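Local structure of phosphate ABC transporter, periplasmic phosphate-binding protein (Borrelia burgdorferi, 4N13) at residues A[131-136]-A[184-189]; A[90-95]-A[172-177]; A[142-147]-A[157-162]. The protein binds inorganic phosphate with micromolar affinity as the solute-binding component of the PstSACB ABC transporter, which imports phosphate. All coordinates share one frame; numbering follows the deposited sequence.

In the fold
Followed from the N terminus, the chain first lays down 90-95, at the end of strand 80-93, then 131-136 and 142-147. It doubles back on itself at 157-162, closing contact 3, the shortest loop. Segment 172-177 next closes contact 2 against 90-95, and 184-189 closes contact 1 against 131-136. Contacts 1 and 2 therefore cross, and contact 3 is nested inside both loops. Contact 1 pairs two parallel strands, contact 2 lays helix 170-179 on the same sheet, and contact 3 ties helix 138-151 to the loop leading into strand 165-167. Backbone bonds from G185 and I187 to strand 80-93 join contacts 1 and 2, whereas Y186 packs against I143 of contact 3.

Contact 1: residues A[131-136]-A[184-189]; sequences INRDSS and IGYIGL. With SO4 (sulfate ion), chain B; EDO (1,2-ethanediol), chain F.
I131 and I184 provide the direct backbone bond of this parallel strand pair: I131 N donates to I184 O at 2.8 Å, with 172° at the hydrogen. Beside it, G185 CA makes a CA-H...O contact with I131 O. Further along, the strands part, and I131 O and Y186 N are 4.4 Å from each other. Water 1 bridges them, donating to I131 O and accepting from Y186 N, while standing over the centre of the Y186 ring, 3.4 Å above its plane. Water 2 similarly connects R133 NH1 with Y186 O.

Among side chains, the Y186 hydroxyl donates to N132 OD1 (OH to OD1 2.7 Å), nearly along the C=O axis, with the amide and ring planes 69° apart. N132 has CG anti to its backbone N (chi1 -155°), which swings OD1 back to the ring edge; R133 N adds a weak bond to the same oxygen. R133 CG approaches Y186 CE1 obliquely at 3.6 Å.

Bends at chi2 and chi3 carry the R133 guanidinium away from 184-189 to the sulfate. NH1 reaches sulfate O1 at 2.8 Å and NH2 reaches sulfate O4 at 2.9 Å. NH2 also forms a salt bridge with D134 (3.1 Å to OD1), using the syn lone pair of OD1, which lies tilted out of the guanidinium plane; NE bonds V167 O of strand 165-167. The sulfate, probably from the crystallisation liquor, also bonds S139 OG. S137 and S139 are assigned to phosphate binding by similarity, so this tetrahedral anion is consistent with a phosphate mimic.

In the fold, strand 129-133 runs between strands 165-167 and 183-188, and the latter continues the sheet to strand 80-93. Helix 170-179 covers I131, R133 and I187, while Y186 meets Y140 and I143 of helix 138-151.

Contact 2: residues A[90-95]-A[172-177]; sequences IFITSP and EVIEKT
I92 places CG1 between its backbone N and carbonyl carbon (chi1 53°) and continues extended, carrying CD1 to V173, I174 and T177. On T177, chi1 of -63° turns CG2 toward the strand backbone and OG1 back along the helix. The helix belongs to a beta-alpha-beta crossover: strand 165-167, helix 170-179 and strand 183-188 follow one another, with both strands parallel to strand 129-133. Here the helix packs on the sheet beyond that unit, over strand 80-93, its axis segment 9.0 Å from that of the strand and inclined by 26°.

The contact is made by van der Waals packing, mostly of methyl groups. I92 CD1 lies 4.0 Å from I174 CG1, the two chains nearly perpendicular, 4.1 Å from V173 CG1 and 3.9 Å from T177 OG1. T177 CG2 sits 3.5 Å from S94 N, where the strand ends. The S94 hydroxyl bonds E96 and the backbone N of S183. I187 and I202 of the flanking strands also pack against I92.

V173 O takes two bonds, from T177 N and, at 2.8 Å, from T177 OG1, arriving from opposite faces of its carbonyl plane.

Contact 3: residues A[142-147]-A[157-162]; sequences SIKDLL and EAQFRQ. With EDO (1,2-ethanediol), chain F.
F160 turns the edge of its ring to I143, the two side chains crossing at about a right angle: I143 CG2 lies near the ring plane, 3.8 Å from F160 CZ. In this class II phosphate-binding protein, helix 138-151 packs here on the loop that leads from it to strand 165-167. S137, G138 and S139, at and just before the start of the helix, are assigned to phosphate binding by similarity. K144 CB approaches the same ring obliquely, 4.1 Å from F160 CE2, so both neighbouring helix residues bear on the outer end of the ring. Y140, one helical turn before K144, also meets the F160 ring, their planes steeply inclined, while F130 and N132 of strand 129-133 bring in the sheet.

K144 CG lies opposite the backbone N (chi1 179°), and the chain remains extended until the last torsion, where it bends and turns NZ toward the A158 carbonyl. NZ then donates to A158 O at 2.8 Å, almost straight along the carbonyl, with a C=O...donor angle of 174°. N149 OD1, also on the helix, accepts from the same NZ, which is thereby held by two oxygens. A158 is the centre of an inverse gamma turn, closed by a weak Q159 N to E157 O bond, which presents the A158 carbonyl to K144. The Q159 side chain runs aslant K144; its NE2 is 3.5 Å from K144 NZ, but both are donors, and NE2 gives its bond to H155 O.

An ethanediol, probably from the crystallisation liquor, gives a bond from O2 to R161 O. Beyond the ring, the loop is braced by its own side chain: Q162 NE2 donates to F160 O at 2.6 Å, tilted 21° from the carbonyl plane.

Contact 1: residues A[131-136]-A[184-189]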
loop_
_atom_site.group_PDB
_atom_site.type_symbol
_atom_site.label_atom_id
_atom_site.label_comp_id
_atom_site.label_asym_id
_atom_site.label_seq_id
_atom_site.Cartn_x
_atom_site.Cartn_y
_atom_site.Cartn_z
ATOM N N ILE A 131 -14.266 -0.388 -12.466
ATOM C CA ILE A 131 -14.806 -0.812 -11.177
ATOM C C ILE A 131 -13.944 -0.143 -10.116
ATOM O O ILE A 131 -12.738 -0.373 -10.052
ATOM C CB ILE A 131 -14.731 -2.327 -11.036
ATOM C CG1 ILE A 131 -15.571 -2.992 -12.147
ATOM C CG2 ILE A 131 -15.201 -2.760 -9.663
ATOM C CD1 ILE A 131 -15.223 -4.464 -12.377
ATOM N N ASN A 132 -14.553 0.744 -9.338
ATOM C CA ASN A 132 -13.855 1.493 -8.309
ATOM C C ASN A 132 -14.238 0.995 -6.928
ATOM O O ASN A 132 -15.241 0.316 -6.756
ATOM C CB ASN A 132 -14.184 2.981 -8.432
ATOM C CG ASN A 132 -13.097 3.884 -7.857
ATOM O OD1 ASN A 132 -12.058 3.431 -7.415
ATOM N ND2 ASN A 132 -13.353 5.186 -7.862
ATOM N N ARG A 133 -13.403 1.303 -5.953
ATOM C CA ARG A 133 -13.729 1.082 -4.557
ATOM C C ARG A 133 -14.452 2.282 -3.953
ATOM O O ARG A 133 -14.407 3.386 -4.477
ATOM C CB ARG A 133 -12.458 0.762 -3.746
ATOM C CG ARG A 133 -11.900 -0.601 -4.035
ATOM C CD ARG A 133 -12.845 -1.740 -3.619
ATOM N NE ARG A 133 -13.306 -1.570 -2.250
ATOM C CZ ARG A 133 -12.608 -1.876 -1.162
ATOM N NH1 ARG A 133 -11.414 -2.427 -1.248
ATOM N NH2 ARG A 133 -13.102 -1.626 0.031
ATOM N N ASP A 134 -15.118 2.030 -2.836
ATOM C CA ASP A 134 -15.790 3.070 -2.074
ATOM C C ASP A 134 -14.767 4.066 -1.518
ATOM O O ASP A 134 -13.647 3.697 -1.151
ATOM C CB ASP A 134 -16.599 2.422 -0.951
ATOM C CG ASP A 134 -15.743 1.612 -0.011
ATOM O OD1 ASP A 134 -15.176 0.575 -0.432
ATOM O OD2 ASP A 134 -15.647 2.027 1.166
ATOM N N SER A 135 -15.155 5.332 -1.464
ATOM C CA SER A 135 -14.211 6.400 -1.177
ATOM C C SER A 135 -13.717 6.397 0.260
ATOM O O SER A 135 -12.726 7.045 0.566
ATOM C CB SER A 135 -14.835 7.747 -1.516
ATOM O OG SER A 135 -15.992 7.954 -0.740
ATOM N N SER A 136 -14.393 5.664 1.135
ATOM C CA SER A 136 -13.947 5.526 2.519
ATOM C C SER A 136 -12.820 4.501 2.698
ATOM O O SER A 136 -12.190 4.452 3.752
ATOM C CB SER A 136 -15.127 5.121 3.407
ATOM O OG SER A 136 -16.130 6.123 3.426
ATOM N N ILE A 184 -12.073 -3.324 -15.564
ATOM C CA ILE A 184 -10.809 -3.192 -14.858
ATOM C C ILE A 184 -11.113 -2.712 -13.436
ATOM O O ILE A 184 -11.929 -1.803 -13.235
ATOM C CB ILE A 184 -9.814 -2.233 -15.585
ATOM C CG1 ILE A 184 -8.502 -2.122 -14.800
ATOM C CG2 ILE A 184 -10.427 -0.847 -15.848
ATOM C CD1 ILE A 184 -7.416 -1.399 -15.567
ATOM N N GLY A 185 -10.430 -3.304 -12.464
ATOM C CA GLY A 185 -10.515 -2.908 -11.069
ATOM C C GLY A 185 -9.181 -3.082 -10.375
ATOM O O GLY A 185 -8.218 -3.557 -10.988
ATOM N N TYR A 186 -9.126 -2.732 -9.095
ATOM C CA TYR A 186 -7.905 -2.899 -8.318
ATOM C C TYR A 186 -8.171 -3.570 -6.996
ATOM O O TYR A 186 -9.206 -3.364 -6.372
ATOM C CB TYR A 186 -7.178 -1.578 -8.080
ATOM C CG TYR A 186 -7.992 -0.448 -7.480
ATOM C CD1 TYR A 186 -8.131 -0.320 -6.101
ATOM C CD2 TYR A 186 -8.604 0.495 -8.282
ATOM C CE1 TYR A 186 -8.853 0.705 -5.554
ATOM C CE2 TYR A 186 -9.337 1.532 -7.726
ATOM C CZ TYR A 186 -9.457 1.628 -6.352
ATOM O OH TYR A 186 -10.141 2.660 -5.749
ATOM N N ILE A 187 -7.225 -4.411 -6.596
ATOM C CA ILE A 187 -7.302 -5.206 -5.376
ATOM C C ILE A 187 -5.946 -5.265 -4.688
ATOM O O ILE A 187 -4.920 -5.048 -5.314
ATOM C CB ILE A 187 -7.809 -6.660 -5.655
ATOM C CG1 ILE A 187 -6.858 -7.387 -6.606
ATOM C CG2 ILE A 187 -9.235 -6.650 -6.166
ATOM C CD1 ILE A 187 -7.273 -8.819 -6.952
ATOM N N GLY A 188 -5.959 -5.591 -3.408
ATOM C CA GLY A 188 -4.717 -5.842 -2.712
ATOM C C GLY A 188 -3.991 -7.036 -3.276
ATOM O O GLY A 188 -4.603 -8.009 -3.722
ATOM N N LEU A 189 -2.666 -6.994 -3.195
ATOM C CA LEU A 189 -1.821 -8.069 -3.679
ATOM C C LEU A 189 -2.210 -9.434 -3.097
ATOM O O LEU A 189 -2.059 -10.467 -3.762
ATOM C CB LEU A 189 -0.363 -7.755 -3.327
ATOM C CG LEU A 189 0.675 -8.812 -3.671
ATOM C CD1 LEU A 189 0.742 -9.044 -5.186
ATOM C CD2 LEU A 189 2.025 -8.365 -3.104
HETATM S S SO4 B . -9.760 -2.007 2.065
HETATM O O1 SO4 B . -9.521 -2.692 0.798
HETATM O O2 SO4 B . -9.194 -2.859 3.097
HETATM O O3 SO4 B . -9.059 -0.740 2.017
HETATM O O4 SO4 B . -11.192 -1.857 2.198
HETATM C C1 EDO F . -16.281 7.692 -7.922
HETATM O O1 EDO F . -15.120 7.469 -7.111
HETATM C C2 EDO F . -16.655 6.457 -8.740
HETATM O O2 EDO F . -15.573 6.042 -9.580
HETATM O O HOH W 1 -11.427 -1.396 -7.906
HETATM O O HOH W 2 -9.757 -3.107 -3.565
#

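Contact 2: residues A[90-95]-A[172-177]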
loop_
_atom_site.group_PDB
_atom_site.type_symbol
_atom_site.label_atom_id
_atom_site.label_comp_id
_atom_site.label_asym_id
_atom_site.label_seq_id
_atom_site.Cartn_x
_atom_site.Cartn_y
_atom_site.Cartn_z
ATOM N N ILE A 90 -2.834 -4.313 -7.095
ATOM C CA ILE A 90 -2.697 -4.831 -8.442
ATOM C C ILE A 90 -3.991 -4.569 -9.201
ATOM O O ILE A 90 -5.059 -4.390 -8.608
ATOM C CB ILE A 90 -2.367 -6.341 -8.415
ATOM C CG1 ILE A 90 -3.547 -7.164 -7.901
ATOM C CG2 ILE A 90 -1.141 -6.561 -7.544
ATOM C CD1 ILE A 90 -3.282 -8.671 -7.814
ATOM N N PHE A 91 -3.861 -4.492 -10.511
ATOM C CA PHE A 91 -4.978 -4.224 -11.399
ATOM C C PHE A 91 -5.381 -5.492 -12.141
ATOM O O PHE A 91 -4.535 -6.187 -12.723
ATOM C CB PHE A 91 -4.617 -3.092 -12.351
ATOM C CG PHE A 91 -4.683 -1.754 -11.673
ATOM C CD1 PHE A 91 -5.839 -0.999 -11.749
ATOM C CD2 PHE A 91 -3.657 -1.300 -10.871
ATOM C CE1 PHE A 91 -5.952 0.223 -11.087
ATOM C CE2 PHE A 91 -3.775 -0.070 -10.195
ATOM C CZ PHE A 91 -4.918 0.670 -10.331
ATOM N N ILE A 92 -6.666 -5.787 -12.097
ATOM C CA ILE A 92 -7.221 -6.970 -12.725
ATOM C C ILE A 92 -8.229 -6.565 -13.785
ATOM O O ILE A 92 -8.905 -5.527 -13.671
ATOM C CB ILE A 92 -7.881 -7.930 -11.714
ATOM C CG1 ILE A 92 -8.916 -7.231 -10.843
ATOM C CG2 ILE A 92 -6.795 -8.564 -10.835
ATOM C CD1 ILE A 92 -9.788 -8.188 -10.073
ATOM N N THR A 93 -8.314 -7.379 -14.838
ATOM C CA THR A 93 -9.260 -7.119 -15.904
ATOM C C THR A 93 -10.032 -8.364 -16.240
ATOM O O THR A 93 -9.628 -9.498 -15.946
ATOM C CB THR A 93 -8.585 -6.595 -17.199
ATOM O OG1 THR A 93 -7.877 -7.646 -17.846
ATOM C CG2 THR A 93 -7.650 -5.440 -16.922
ATOM N N SER A 94 -11.146 -8.158 -16.923
ATOM C CA SER A 94 -11.834 -9.294 -17.512
ATOM C C SER A 94 -10.965 -9.941 -18.603
ATOM O O SER A 94 -10.093 -9.302 -19.166
ATOM C CB SER A 94 -13.199 -8.874 -18.010
ATOM O OG SER A 94 -13.096 -7.759 -18.835
ATOM N N PRO A 95 -11.168 -11.237 -18.851
ATOM C CA PRO A 95 -10.157 -11.941 -19.646
ATOM C C PRO A 95 -10.241 -11.760 -21.161
ATOM O O PRO A 95 -9.389 -12.272 -21.865
ATOM C CB PRO A 95 -10.376 -13.415 -19.267
ATOM C CG PRO A 95 -11.795 -13.487 -18.811
ATOM C CD PRO A 95 -12.096 -12.158 -18.175
ATOM N N GLU A 172 -15.388 -8.354 -3.743
ATOM C CA GLU A 172 -16.383 -7.872 -4.690
ATOM C C GLU A 172 -15.777 -7.263 -5.956
ATOM O O GLU A 172 -16.404 -7.334 -7.012
ATOM C CB GLU A 172 -17.371 -6.891 -4.049
ATOM C CG GLU A 172 -18.519 -6.472 -4.956
ATOM C CD GLU A 172 -19.225 -7.607 -5.671
ATOM O OE1 GLU A 172 -19.263 -8.753 -5.173
ATOM O OE2 GLU A 172 -19.760 -7.320 -6.762
ATOM N N VAL A 173 -14.590 -6.665 -5.888
ATOM C CA VAL A 173 -13.936 -6.260 -7.137
ATOM C C VAL A 173 -13.740 -7.477 -8.040
ATOM O O VAL A 173 -13.999 -7.419 -9.238
ATOM C CB VAL A 173 -12.579 -5.542 -6.917
ATOM C CG1 VAL A 173 -11.954 -5.203 -8.278
ATOM C CG2 VAL A 173 -12.726 -4.293 -6.101
ATOM N N ILE A 174 -13.270 -8.580 -7.474
ATOM C CA ILE A 174 -13.059 -9.794 -8.240
ATOM C C ILE A 174 -14.374 -10.288 -8.841
ATOM O O ILE A 174 -14.439 -10.591 -10.031
ATOM C CB ILE A 174 -12.388 -10.868 -7.353
ATOM C CG1 ILE A 174 -10.954 -10.462 -7.035
ATOM C CG2 ILE A 174 -12.407 -12.213 -8.025
ATOM C CD1 ILE A 174 -10.318 -11.295 -5.919
ATOM N N GLU A 175 -15.410 -10.392 -8.018
ATOM C CA GLU A 175 -16.678 -10.886 -8.529
ATOM C C GLU A 175 -17.249 -9.984 -9.613
ATOM O O GLU A 175 -17.699 -10.441 -10.662
ATOM C CB GLU A 175 -17.699 -11.066 -7.410
ATOM C CG GLU A 175 -18.955 -11.780 -7.904
ATOM C CD GLU A 175 -19.893 -12.176 -6.786
ATOM O OE1 GLU A 175 -19.628 -13.211 -6.146
ATOM O OE2 GLU A 175 -20.880 -11.453 -6.542
ATOM N N LYS A 176 -17.204 -8.684 -9.382
ATOM C CA LYS A 176 -17.741 -7.733 -10.336
ATOM C C LYS A 176 -16.958 -7.784 -11.660
ATOM O O LYS A 176 -17.537 -7.722 -12.733
ATOM C CB LYS A 176 -17.730 -6.312 -9.746
ATOM C CG LYS A 176 -18.409 -5.263 -10.622
ATOM C CD LYS A 176 -19.917 -5.426 -10.733
ATOM C CE LYS A 176 -20.642 -5.136 -9.436
ATOM N NZ LYS A 176 -22.112 -5.326 -9.588
ATOM N N THR A 177 -15.635 -7.896 -11.582
ATOM C CA THR A 177 -14.805 -7.954 -12.777
ATOM C C THR A 177 -15.171 -9.218 -13.576
ATOM O O THR A 177 -15.279 -9.182 -14.810
ATOM C CB THR A 177 -13.313 -7.950 -12.401
ATOM O OG1 THR A 177 -12.999 -6.726 -11.735
ATOM C CG2 THR A 177 -12.445 -8.051 -13.629
#

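Contact 3: residues A[142-147]-A[157-162]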
loop_
_atom_site.group_PDB
_atom_site.type_symbol
_atom_site.label_atom_id
_atom_site.label_comp_id
_atom_site.label_asym_id
_atom_site.label_seq_id
_atom_site.Cartn_x
_atom_site.Cartn_y
_atom_site.Cartn_z
ATOM N N SER A 142 -5.176 4.777 -1.375
ATOM C CA SER A 142 -3.862 4.423 -1.889
ATOM C C SER A 142 -3.761 4.678 -3.386
ATOM O O SER A 142 -2.753 5.191 -3.854
ATOM C CB SER A 142 -3.539 2.967 -1.567
ATOM O OG SER A 142 -3.218 2.794 -0.200
ATOM N N ILE A 143 -4.796 4.332 -4.144
ATOM C CA ILE A 143 -4.747 4.533 -5.587
ATOM C C ILE A 143 -4.806 6.028 -5.896
ATOM O O ILE A 143 -4.102 6.528 -6.767
ATOM C CB ILE A 143 -5.870 3.749 -6.293
ATOM C CG1 ILE A 143 -5.637 2.230 -6.145
ATOM C CG2 ILE A 143 -6.000 4.180 -7.759
ATOM C CD1 ILE A 143 -4.273 1.723 -6.622
ATOM N N LYS A 144 -5.637 6.767 -5.170
ATOM C CA LYS A 144 -5.694 8.209 -5.381
ATOM C C LYS A 144 -4.325 8.855 -5.116
ATOM O O LYS A 144 -3.858 9.700 -5.884
ATOM C CB LYS A 144 -6.785 8.850 -4.517
ATOM C CG LYS A 144 -6.879 10.342 -4.677
ATOM C CD LYS A 144 -8.262 10.862 -4.310
ATOM C CE LYS A 144 -8.271 12.381 -4.136
ATOM N NZ LYS A 144 -7.581 13.103 -5.240
ATOM N N ASP A 145 -3.675 8.442 -4.036
ATOM C CA ASP A 145 -2.417 9.035 -3.620
ATOM C C ASP A 145 -1.246 8.597 -4.498
ATOM O O ASP A 145 -0.364 9.394 -4.801
ATOM C CB ASP A 145 -2.152 8.697 -2.146
ATOM C CG ASP A 145 -3.125 9.412 -1.199
ATOM O OD1 ASP A 145 -3.823 10.365 -1.642
ATOM O OD2 ASP A 145 -3.187 9.030 -0.008
ATOM N N LEU A 146 -1.233 7.332 -4.904
ATOM C CA LEU A 146 -0.094 6.765 -5.622
ATOM C C LEU A 146 -0.143 7.064 -7.108
ATOM O O LEU A 146 0.893 7.154 -7.753
ATOM C CB LEU A 146 -0.043 5.251 -5.432
ATOM C CG LEU A 146 0.312 4.784 -4.026
ATOM C CD1 LEU A 146 0.015 3.297 -3.935
ATOM C CD2 LEU A 146 1.771 5.090 -3.681
ATOM N N LEU A 147 -1.347 7.169 -7.661
ATOM C CA LEU A 147 -1.506 7.359 -9.088
ATOM C C LEU A 147 -2.073 8.736 -9.411
ATOM O O LEU A 147 -1.385 9.550 -10.009
ATOM C CB LEU A 147 -2.351 6.232 -9.712
ATOM C CG LEU A 147 -1.611 4.923 -9.948
ATOM C CD1 LEU A 147 -2.552 3.756 -10.172
ATOM C CD2 LEU A 147 -0.692 5.100 -11.145
ATOM N N GLU A 157 -8.250 17.350 -12.105
ATOM C CA GLU A 157 -7.780 16.238 -12.933
ATOM C C GLU A 157 -7.537 14.986 -12.100
ATOM O O GLU A 157 -7.742 13.870 -12.578
ATOM C CB GLU A 157 -6.489 16.619 -13.656
ATOM C CG GLU A 157 -6.630 17.788 -14.623
ATOM C CD GLU A 157 -5.322 18.538 -14.914
ATOM O OE1 GLU A 157 -4.267 18.283 -14.276
ATOM O OE2 GLU A 157 -5.372 19.421 -15.796
ATOM N N ALA A 158 -7.137 15.170 -10.849
ATOM C CA ALA A 158 -6.768 14.045 -9.982
ATOM C C ALA A 158 -7.990 13.541 -9.216
ATOM O O ALA A 158 -7.951 13.388 -7.982
ATOM C CB ALA A 158 -5.681 14.466 -8.997
ATOM N N GLN A 159 -9.087 13.356 -9.935
ATOM C CA GLN A 159 -10.292 12.786 -9.380
ATOM C C GLN A 159 -10.668 11.559 -10.191
ATOM O O GLN A 159 -10.419 11.496 -11.394
ATOM C CB GLN A 159 -11.420 13.811 -9.416
ATOM C CG GLN A 159 -11.135 15.055 -8.591
ATOM C CD GLN A 159 -10.719 14.743 -7.154
ATOM O OE1 GLN A 159 -11.319 13.891 -6.487
ATOM N NE2 GLN A 159 -9.684 15.435 -6.670
ATOM N N PHE A 160 -11.257 10.573 -9.531
ATOM C CA PHE A 160 -11.686 9.371 -10.221
ATOM C C PHE A 160 -12.838 9.678 -11.188
ATOM O O PHE A 160 -13.701 10.523 -10.920
ATOM C CB PHE A 160 -12.170 8.324 -9.216
ATOM C CG PHE A 160 -11.073 7.575 -8.493
ATOM C CD1 PHE A 160 -10.325 6.614 -9.124
ATOM C CD2 PHE A 160 -10.840 7.817 -7.153
ATOM C CE1 PHE A 160 -9.359 5.906 -8.431
ATOM C CE2 PHE A 160 -9.887 7.110 -6.469
ATOM C CZ PHE A 160 -9.152 6.144 -7.113
ATOM N N ARG A 161 -12.832 8.964 -12.314
ATOM C CA ARG A 161 -13.963 8.896 -13.236
ATOM C C ARG A 161 -15.217 8.721 -12.404
ATOM O O ARG A 161 -15.291 7.832 -11.570
ATOM C CB ARG A 161 -13.755 7.714 -14.195
ATOM C CG ARG A 161 -14.845 7.521 -15.196
ATOM C CD ARG A 161 -14.522 6.384 -16.136
ATOM N NE ARG A 161 -15.725 6.039 -16.888
ATOM C CZ ARG A 161 -15.836 5.013 -17.731
ATOM N NH1 ARG A 161 -14.796 4.223 -17.956
ATOM N NH2 ARG A 161 -17.001 4.768 -18.327
ATOM N N GLN A 162 -16.199 9.587 -12.613
ATOM C CA GLN A 162 -17.332 9.673 -11.696
ATOM C C GLN A 162 -18.374 8.578 -11.897
ATOM O O GLN A 162 -19.122 8.273 -10.972
ATOM C CB GLN A 162 -17.969 11.065 -11.762
ATOM C CG GLN A 162 -17.096 12.153 -11.144
ATOM C CD GLN A 162 -16.784 11.895 -9.669
ATOM O OE1 GLN A 162 -17.664 11.988 -8.803
ATOM N NE2 GLN A 162 -15.525 11.580 -9.377
HETATM C C1 EDO F . -16.281 7.692 -7.922
HETATM O O1 EDO F . -15.120 7.469 -7.111
HETATM C C2 EDO F . -16.655 6.457 -8.740
HETATM O O2 EDO F . -15.573 6.042 -9.580
#